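Local coordinates for profilin (Schizosaccharomyces pombe, PDB 3DAV), which binds monomeric actin, holding back its polymerization at high concentration and promoting it at low, binds PIP2, and is essential for cytokinesis in fission yeast, at residues Ala20-Arg25 with Cys96-His101; Gly76-Gly81 with Ile89-Lys94; Leu83-Ile88 with Tyr102-Leu107. All blocks are in the same frame, centred on the assembly; numbering follows the deposited sequence.

How the contacts relate
The three contacts share one antiparallel sheet, the central sheet of the profilin fold. Contact 1 pairs strand 19-24 with strand 96-102, and contact 2 pairs strands 78-83 and 86-92; their centres lie about 9 Å apart because strands 86-92 and 96-102 are themselves neighbours, S100 O accepting from I89 N. Contact 3 lies about 17 Å from the centres of both, where strand 96-102 ends and strand 86-92 begins, each beside a turn. Along the chain, contact 2 falls between the two halves of contact 1, whereas contact 3 alternates with each of the others. Helices 3-12 and 108-125 cover one face and helix 41-52 the other, making one compact domain.

Contact 1: residues Ala20-Arg25 with Cys96-His101; sequences AAIVSR and CILVSH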
loop_
_atom_site.group_PDB
_atom_site.type_symbol
_atom_site.label_atom_id
_atom_site.label_comp_id
_atom_site.label_asym_id
_atom_site.label_seq_id
_atom_site.Cartn_x
_atom_site.Cartn_y
_atom_site.Cartn_z
ATOM N N ALA A 20 3.212 1.444 7.487
ATOM C CA ALA A 20 3.406 1.689 6.062
ATOM C C ALA A 20 4.675 1.079 5.504
ATOM O O ALA A 20 5.629 0.815 6.235
ATOM C CB ALA A 20 3.344 3.205 5.746
ATOM N N ALA A 21 4.662 0.853 4.193
ATOM C CA ALA A 21 5.850 0.475 3.449
ATOM C C ALA A 21 5.839 1.109 2.066
ATOM O O ALA A 21 4.784 1.465 1.536
ATOM C CB ALA A 21 5.965 -1.048 3.341
ATOM N N ILE A 22 7.035 1.267 1.506
ATOM C CA ILE A 22 7.208 1.618 0.103
ATOM C C ILE A 22 8.050 0.523 -0.542
ATOM O O ILE A 22 9.159 0.221 -0.090
ATOM C CB ILE A 22 7.869 3.002 -0.084
ATOM C CG1 ILE A 22 6.978 4.099 0.516
ATOM C CG2 ILE A 22 8.146 3.269 -1.577
ATOM C CD1 ILE A 22 7.650 5.440 0.670
ATOM N N VAL A 23 7.500 -0.081 -1.589
ATOM C CA VAL A 23 8.154 -1.185 -2.263
ATOM C C VAL A 23 8.322 -0.880 -3.750
ATOM O O VAL A 23 7.539 -0.121 -4.331
ATOM C CB VAL A 23 7.394 -2.532 -2.046
ATOM C CG1 VAL A 23 6.920 -2.669 -0.597
ATOM C CG2 VAL A 23 6.220 -2.678 -3.005
ATOM N N SER A 24 9.346 -1.473 -4.361
ATOM C CA SER A 24 9.545 -1.357 -5.798
ATOM C C SER A 24 8.277 -1.765 -6.536
ATOM O O SER A 24 7.542 -2.645 -6.078
ATOM C CB SER A 24 10.707 -2.239 -6.248
ATOM O OG SER A 24 10.865 -2.175 -7.653
ATOM N N ARG A 25 8.029 -1.123 -7.674
ATOM C CA ARG A 25 6.818 -1.359 -8.461
ATOM C C ARG A 25 6.865 -2.729 -9.126
ATOM O O ARG A 25 5.828 -3.339 -9.391
ATOM C CB ARG A 25 6.647 -0.268 -9.518
ATOM C CG ARG A 25 5.213 0.189 -9.724
ATOM C CD ARG A 25 4.518 -0.611 -10.801
ATOM N NE ARG A 25 3.213 -0.046 -11.146
ATOM C CZ ARG A 25 2.349 -0.604 -11.991
ATOM N NH1 ARG A 25 2.638 -1.753 -12.592
ATOM N NH2 ARG A 25 1.186 -0.006 -12.238
ATOM N N CYS A 96 7.254 3.009 -7.838
ATOM C CA CYS A 96 7.037 2.367 -6.543
ATOM C C CYS A 96 5.580 2.032 -6.257
ATOM O O CYS A 96 4.682 2.388 -7.023
ATOM C CB CYS A 96 7.619 3.231 -5.412
ATOM S SG CYS A 96 6.543 4.589 -4.890
ATOM N N ILE A 97 5.373 1.314 -5.156
ATOM C CA ILE A 97 4.056 1.017 -4.627
ATOM C C ILE A 97 4.060 1.474 -3.174
ATOM O O ILE A 97 4.882 1.008 -2.369
ATOM C CB ILE A 97 3.733 -0.506 -4.670
ATOM C CG1 ILE A 97 3.679 -1.030 -6.113
ATOM C CG2 ILE A 97 2.423 -0.810 -3.930
ATOM C CD1 ILE A 97 3.859 -2.542 -6.240
ATOM N N LEU A 98 3.144 2.382 -2.846
ATOM C CA LEU A 98 2.911 2.794 -1.464
ATOM C C LEU A 98 1.925 1.824 -0.820
ATOM O O LEU A 98 0.873 1.531 -1.391
ATOM C CB LEU A 98 2.345 4.223 -1.402
ATOM C CG LEU A 98 3.081 5.376 -2.107
ATOM C CD1 LEU A 98 2.291 6.670 -1.935
ATOM C CD2 LEU A 98 4.523 5.552 -1.608
ATOM N N VAL A 99 2.278 1.327 0.360
ATOM C CA VAL A 99 1.416 0.438 1.134
ATOM C C VAL A 99 1.086 1.124 2.470
ATOM O O VAL A 99 1.986 1.419 3.262
ATOM C CB VAL A 99 2.100 -0.940 1.385
ATOM C CG1 VAL A 99 1.203 -1.865 2.216
ATOM C CG2 VAL A 99 2.494 -1.610 0.063
ATOM N N SER A 100 -0.197 1.391 2.704
ATOM C CA SER A 100 -0.647 2.029 3.943
ATOM C C SER A 100 -1.659 1.171 4.687
ATOM O O SER A 100 -2.732 0.868 4.163
ATOM C CB SER A 100 -1.276 3.393 3.662
ATOM O OG SER A 100 -0.300 4.366 3.334
ATOM N N HIS A 101 -1.317 0.788 5.910
ATOM C CA HIS A 101 -2.270 0.128 6.799
ATOM C C HIS A 101 -2.940 1.167 7.680
ATOM O O HIS A 101 -2.274 2.050 8.214
ATOM C CB HIS A 101 -1.574 -0.907 7.679
ATOM C CG HIS A 101 -2.514 -1.674 8.554
ATOM N ND1 HIS A 101 -2.994 -2.922 8.217
ATOM C CD2 HIS A 101 -3.077 -1.363 9.742
ATOM C CE1 HIS A 101 -3.813 -3.344 9.162
ATOM N NE2 HIS A 101 -3.875 -2.418 10.101
#
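A20 opens the strand pairing beside S100, its CB only 3.3 Å from V99 O; a small methyl suits a place where L11 of helix 3-12 also packs. Next, A21 exchanges two backbone hydrogen bonds with V99, the one from V99 N reaching A21 O at 2.8 Å. I22 turns to the same face as A20 and lies alongside L98, the two side chains pointing the same way, with I22 CG1 3.6 Å from L98 CD2. Its other branch, CG2, stands anti to the backbone N (chi1 of CG1 -62°) and reaches C96 CB. V23 and I97 likewise exchange two backbone hydrogen bonds, I97 N lying 2.7 Å from V23 O. On this face V23 CG2 rests against I97 CB at 3.7 Å, the branched residues filling the layer against I44 and L47 of helix 41-52. S24 diverges from C96, and its hydroxyl bonds D28. R25 closes the run: its aliphatic CG lies 3.5 Å from C96 O, while NH1 bonds Q52. The antiparallel pair thus has helices 3-12 and 108-125 on its A20, I22 and L98 face and helix 41-52 on its V23 and I97 face, as in the central sheet of the profilin fold.

Contact 2: residues Gly76-Gly81 with Ile89-Lys94; sequences GRSIYG and ICVATK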
loop_
_atom_site.group_PDB
_atom_site.type_symbol
_atom_site.label_atom_id
_atom_site.label_comp_id
_atom_site.label_asym_id
_atom_site.label_seq_id
_atom_site.Cartn_x
_atom_site.Cartn_y
_atom_site.Cartn_z
ATOM N N GLY A 76 -5.625 -0.666 -12.181
ATOM C CA GLY A 76 -4.238 -0.490 -12.622
ATOM C C GLY A 76 -3.296 0.138 -11.604
ATOM O O GLY A 76 -2.168 -0.329 -11.421
ATOM N N ARG A 77 -3.748 1.193 -10.936
ATOM C CA ARG A 77 -2.892 1.903 -9.983
ATOM C C ARG A 77 -3.333 1.807 -8.514
ATOM O O ARG A 77 -2.582 2.196 -7.618
ATOM C CB ARG A 77 -2.752 3.382 -10.382
ATOM C CG ARG A 77 -2.072 3.647 -11.722
ATOM C CD ARG A 77 -0.602 3.288 -11.686
ATOM N NE ARG A 77 0.144 3.976 -12.736
ATOM C CZ ARG A 77 0.765 5.144 -12.578
ATOM N NH1 ARG A 77 0.734 5.770 -11.405
ATOM N NH2 ARG A 77 1.419 5.686 -13.598
ATOM N N SER A 78 -4.538 1.300 -8.269
ATOM C CA SER A 78 -5.090 1.260 -6.912
ATOM C C SER A 78 -5.663 -0.104 -6.533
ATOM O O SER A 78 -6.518 -0.649 -7.246
ATOM C CB SER A 78 -6.148 2.347 -6.728
ATOM O OG SER A 78 -5.610 3.634 -7.016
ATOM N N ILE A 79 -5.168 -0.640 -5.411
ATOM C CA ILE A 79 -5.671 -1.875 -4.807
ATOM C C ILE A 79 -5.948 -1.643 -3.312
ATOM O O ILE A 79 -5.025 -1.363 -2.543
ATOM C CB ILE A 79 -4.687 -3.064 -5.007
ATOM C CG1 ILE A 79 -4.548 -3.410 -6.496
ATOM C CG2 ILE A 79 -5.134 -4.295 -4.187
ATOM C CD1 ILE A 79 -3.409 -4.395 -6.824
ATOM N N TYR A 80 -7.223 -1.729 -2.919
ATOM C CA TYR A 80 -7.636 -1.514 -1.522
ATOM C C TYR A 80 -8.161 -2.791 -0.911
ATOM O O TYR A 80 -8.826 -3.580 -1.585
ATOM C CB TYR A 80 -8.757 -0.468 -1.393
ATOM C CG TYR A 80 -8.506 0.891 -2.013
ATOM C CD1 TYR A 80 -7.234 1.276 -2.449
ATOM C CD2 TYR A 80 -9.547 1.808 -2.134
ATOM C CE1 TYR A 80 -7.022 2.517 -3.013
ATOM C CE2 TYR A 80 -9.345 3.055 -2.693
ATOM C CZ TYR A 80 -8.082 3.403 -3.130
ATOM O OH TYR A 80 -7.873 4.640 -3.685
ATOM N N GLY A 81 -7.889 -2.969 0.380
ATOM C CA GLY A 81 -8.387 -4.109 1.132
ATOM C C GLY A 81 -8.980 -3.721 2.470
ATOM O O GLY A 81 -8.661 -2.657 3.027
ATOM N N ILE A 89 -4.220 0.315 1.928
ATOM C CA ILE A 89 -4.324 1.056 0.683
ATOM C C ILE A 89 -2.981 0.923 -0.037
ATOM O O ILE A 89 -1.931 1.261 0.519
ATOM C CB ILE A 89 -4.629 2.555 0.933
ATOM C CG1 ILE A 89 -5.842 2.739 1.868
ATOM C CG2 ILE A 89 -4.784 3.310 -0.391
ATOM C CD1 ILE A 89 -7.195 2.238 1.327
ATOM N N CYS A 90 -3.028 0.391 -1.256
ATOM C CA CYS A 90 -1.846 0.234 -2.095
ATOM C C CYS A 90 -2.028 1.058 -3.360
ATOM O O CYS A 90 -3.030 0.906 -4.067
ATOM C CB CYS A 90 -1.632 -1.239 -2.453
ATOM S SG CYS A 90 -1.692 -2.373 -1.040
ATOM N N VAL A 91 -1.077 1.952 -3.624
ATOM C CA VAL A 91 -1.115 2.784 -4.826
ATOM C C VAL A 91 0.196 2.713 -5.589
ATOM O O VAL A 91 1.268 2.959 -5.031
ATOM C CB VAL A 91 -1.485 4.266 -4.531
ATOM C CG1 VAL A 91 -1.733 5.024 -5.839
ATOM C CG2 VAL A 91 -2.719 4.358 -3.633
ATOM N N ALA A 92 0.106 2.371 -6.870
ATOM C CA ALA A 92 1.281 2.334 -7.725
ATOM C C ALA A 92 1.589 3.714 -8.284
ATOM O O ALA A 92 0.698 4.408 -8.788
ATOM C CB ALA A 92 1.081 1.331 -8.862
ATOM N N THR A 93 2.852 4.117 -8.165
ATOM C CA THR A 93 3.361 5.283 -8.878
ATOM C C THR A 93 4.084 4.739 -10.102
ATOM O O THR A 93 3.841 3.595 -10.497
ATOM C CB THR A 93 4.310 6.147 -8.005
ATOM O OG1 THR A 93 5.498 5.409 -7.689
ATOM C CG2 THR A 93 3.622 6.564 -6.711
ATOM N N LYS A 94 4.952 5.541 -10.713
ATOM C CA LYS A 94 5.713 5.067 -11.866
ATOM C C LYS A 94 6.745 4.028 -11.422
ATOM O O LYS A 94 6.887 2.979 -12.053
ATOM C CB LYS A 94 6.388 6.233 -12.596
ATOM C CG LYS A 94 6.989 5.863 -13.957
ATOM C CD LYS A 94 7.725 7.037 -14.601
ATOM C CE LYS A 94 9.057 7.302 -13.916
ATOM N NZ LYS A 94 9.872 8.295 -14.666
#
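With CG anti to its carbonyl carbon (chi1 -54°), Y80 lays its ring across the side chain of I89, whose own CG1 takes the same position and whose chain bends again at chi2 (-64°) to bring CD1 over the ring. These residues form a non-hydrogen-bonded pair in the antiparallel beta hairpin of strands 78-83 and 86-92. I89 CD1 sits 4.0 Å from the centroid of the Y80 ring, a CH-pi contact over its face, and I89 CG2 meets Y80 CE1 at 3.5 Å. An aromatic ring suits this partly exposed place, close to a bound sodium ion, because its flat carbon surface covers isoleucine while its hydroxyl reaches E116 of helix 108-125, a carboxylate that S78 OG also bonds. Replacing the ring by an alanine's methyl is likely to uncover I89 CD1 and CG2 and to leave E116 with one hydroxyl partner fewer.

Between the non-hydrogen-bonded pairs Y80-I89 and S78-V91, I79 and C90 form a hydrogen-bonded pair, I79 N reaching C90 O at 3.0 Å along a nearly straight N-H line (175°). C90 CB lies 3.4 Å from I79 O. The compact cysteine and I79 both pack under F51 of helix 41-52. At the end of strand 86-92, A92 N bonds R77 O, just before strand 78-83, at 2.8 Å. The long R77 side chain bends at chi2 and runs past A92, its CD 3.8 Å from A92 CB, and T93 O lies over one guanidinium face, offset toward the rim. R77 NH1 donates a bent hydrogen bond to A92 O at 3.0 Å, from above the carbonyl plane.

Contact 3: residues Leu83-Ile88 with Tyr102-Leu107; sequences LQKEGI and YPETTL
The Y102 ring lies flat against the backbone of G87, whose N stands 3.4 Å above the ring plane, over its centre. Y102 CG is set between the backbone N and the carbonyl carbon (chi1 65°), which swings the ring across toward the partner strand; G87 CA then makes a CH-pi contact 3.8 Å from the Y102 ring centroid. Glycine fits because any CB here would collide with the tyrosine hydroxyl. The same residues form a hydrogen-bonded antiparallel pair, Y102 N reaching G87 O at 2.9 Å and G87 N giving a longer bond to Y102 O. At its far end Y102 OH shares a water with the carbonyls of Q84 and E86.

Farther out, the K85 and E104 chains meet through their aliphatic parts, K85 CB lying 3.6 Å from E104 CG. E86 sends an extended side chain along the other flank: E86 CG packs 3.7 Å from E104 N, and a second water links E86 OE1 to that same N.

In this profilin fold, the G87-Y102 pair ends the pairing of strands 86-92 and 96-102, beside the type II' hairpin turn L83-E86 and the type I turn P103-T106 that leads into helix 108-125.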
loop_
_atom_site.group_PDB
_atom_site.type_symbol
_atom_site.label_atom_id
_atom_site.label_comp_id
_atom_site.label_asym_id
_atom_site.label_seq_id
_atom_site.Cartn_x
_atom_site.Cartn_y
_atom_site.Cartn_z
ATOM N N LEU A 83 -10.166 -5.358 6.479
ATOM C CA LEU A 83 -10.217 -6.387 7.496
ATOM C C LEU A 83 -11.030 -5.771 8.618
ATOM O O LEU A 83 -10.485 -5.117 9.510
ATOM C CB LEU A 83 -8.808 -6.753 7.962
ATOM C CG LEU A 83 -8.630 -7.975 8.860
ATOM C CD1 LEU A 83 -8.905 -9.257 8.090
ATOM C CD2 LEU A 83 -7.222 -7.991 9.419
ATOM N N GLN A 84 -12.345 -5.960 8.542
ATOM C CA GLN A 84 -13.300 -5.297 9.427
ATOM C C GLN A 84 -13.166 -3.771 9.365
ATOM O O GLN A 84 -13.441 -3.168 8.330
ATOM C CB GLN A 84 -13.184 -5.809 10.873
ATOM C CG GLN A 84 -13.127 -7.317 10.980
ATOM C CD GLN A 84 -13.875 -7.836 12.170
ATOM O OE1 GLN A 84 -13.271 -8.208 13.172
ATOM N NE2 GLN A 84 -15.201 -7.859 12.078
ATOM N N LYS A 85 -12.748 -3.157 10.468
ATOM C CA LYS A 85 -12.609 -1.706 10.530
ATOM C C LYS A 85 -11.192 -1.252 10.180
ATOM O O LYS A 85 -10.922 -0.056 10.095
ATOM C CB LYS A 85 -13.038 -1.173 11.905
ATOM C CG LYS A 85 -14.548 -1.256 12.156
ATOM C CD LYS A 85 -14.966 -0.587 13.459
ATOM C CE LYS A 85 -14.942 0.942 13.375
ATOM N NZ LYS A 85 -16.051 1.513 12.553
ATOM N N GLU A 86 -10.292 -2.210 9.979
ATOM C CA GLU A 86 -8.930 -1.914 9.537
ATOM C C GLU A 86 -8.818 -2.221 8.056
ATOM O O GLU A 86 -9.715 -2.838 7.486
ATOM C CB GLU A 86 -7.916 -2.770 10.291
ATOM C CG GLU A 86 -7.953 -2.640 11.798
ATOM C CD GLU A 86 -6.847 -3.433 12.459
ATOM O OE1 GLU A 86 -6.087 -2.836 13.247
ATOM O OE2 GLU A 86 -6.733 -4.651 12.184
ATOM N N GLY A 87 -7.716 -1.806 7.438
ATOM C CA GLY A 87 -7.449 -2.161 6.046
ATOM C C GLY A 87 -6.122 -1.651 5.521
ATOM O O GLY A 87 -5.326 -1.078 6.269
ATOM N N ILE A 88 -5.889 -1.873 4.228
ATOM C CA ILE A 88 -4.685 -1.404 3.548
ATOM C C ILE A 88 -5.027 -0.691 2.246
ATOM O O ILE A 88 -5.986 -1.048 1.555
ATOM C CB ILE A 88 -3.666 -2.548 3.207
ATOM C CG1 ILE A 88 -4.358 -3.905 3.122
ATOM C CG2 ILE A 88 -2.482 -2.570 4.172
ATOM C CD1 ILE A 88 -4.917 -4.188 1.769
ATOM N N TYR A 102 -4.256 1.066 7.831
ATOM C CA TYR A 102 -4.982 1.984 8.708
ATOM C C TYR A 102 -5.707 1.227 9.825
ATOM O O TYR A 102 -6.196 0.115 9.602
ATOM C CB TYR A 102 -5.932 2.884 7.905
ATOM C CG TYR A 102 -7.074 2.170 7.198
ATOM C CD1 TYR A 102 -8.279 1.914 7.857
ATOM C CD2 TYR A 102 -6.959 1.777 5.862
ATOM C CE1 TYR A 102 -9.331 1.267 7.211
ATOM C CE2 TYR A 102 -8.010 1.137 5.202
ATOM C CZ TYR A 102 -9.192 0.885 5.885
ATOM O OH TYR A 102 -10.235 0.249 5.249
ATOM N N PRO A 103 -5.740 1.805 11.044
ATOM C CA PRO A 103 -6.393 1.120 12.157
ATOM C C PRO A 103 -7.903 1.357 12.224
ATOM O O PRO A 103 -8.468 2.047 11.384
ATOM C CB PRO A 103 -5.687 1.709 13.384
ATOM C CG PRO A 103 -5.329 3.104 12.978
ATOM C CD PRO A 103 -5.137 3.084 11.465
ATOM N N GLU A 104 -8.534 0.767 13.235
ATOM C CA GLU A 104 -9.975 0.839 13.463
ATOM C C GLU A 104 -10.538 2.259 13.378
ATOM O O GLU A 104 -11.610 2.469 12.811
ATOM C CB GLU A 104 -10.290 0.249 14.843
ATOM C CG GLU A 104 -11.753 -0.075 15.080
ATOM C CD GLU A 104 -12.021 -0.605 16.474
ATOM O OE1 GLU A 104 -11.237 -1.454 16.956
ATOM O OE2 GLU A 104 -13.020 -0.170 17.088
ATOM N N THR A 105 -9.808 3.224 13.938
ATOM C CA THR A 105 -10.327 4.582 14.130
ATOM C C THR A 105 -10.249 5.516 12.909
ATOM O O THR A 105 -10.836 6.596 12.930
ATOM C CB THR A 105 -9.704 5.259 15.365
ATOM O OG1 THR A 105 -8.282 5.300 15.220
ATOM C CG2 THR A 105 -10.057 4.486 16.628
ATOM N N THR A 106 -9.548 5.120 11.848
ATOM C CA THR A 106 -9.566 5.937 10.628
ATOM C C THR A 106 -10.491 5.341 9.574
ATOM O O THR A 106 -10.513 4.126 9.359
ATOM C CB THR A 106 -8.158 6.213 10.021
ATOM O OG1 THR A 106 -8.050 5.634 8.709
ATOM C CG2 THR A 106 -7.078 5.683 10.895
ATOM N N LEU A 107 -11.260 6.212 8.924
ATOM C CA LEU A 107 -12.141 5.791 7.850
ATOM C C LEU A 107 -11.297 5.413 6.643
ATOM O O LEU A 107 -10.284 6.071 6.373
ATOM C CB LEU A 107 -13.147 6.894 7.501
ATOM C CG LEU A 107 -14.164 7.244 8.598
ATOM C CD1 LEU A 107 -15.023 8.438 8.210
ATOM C CD2 LEU A 107 -15.039 6.049 8.947
HETATM O O HOH W 1 -12.322 -0.993 7.003
HETATM O O HOH W 2 -7.076 -0.891 14.897
#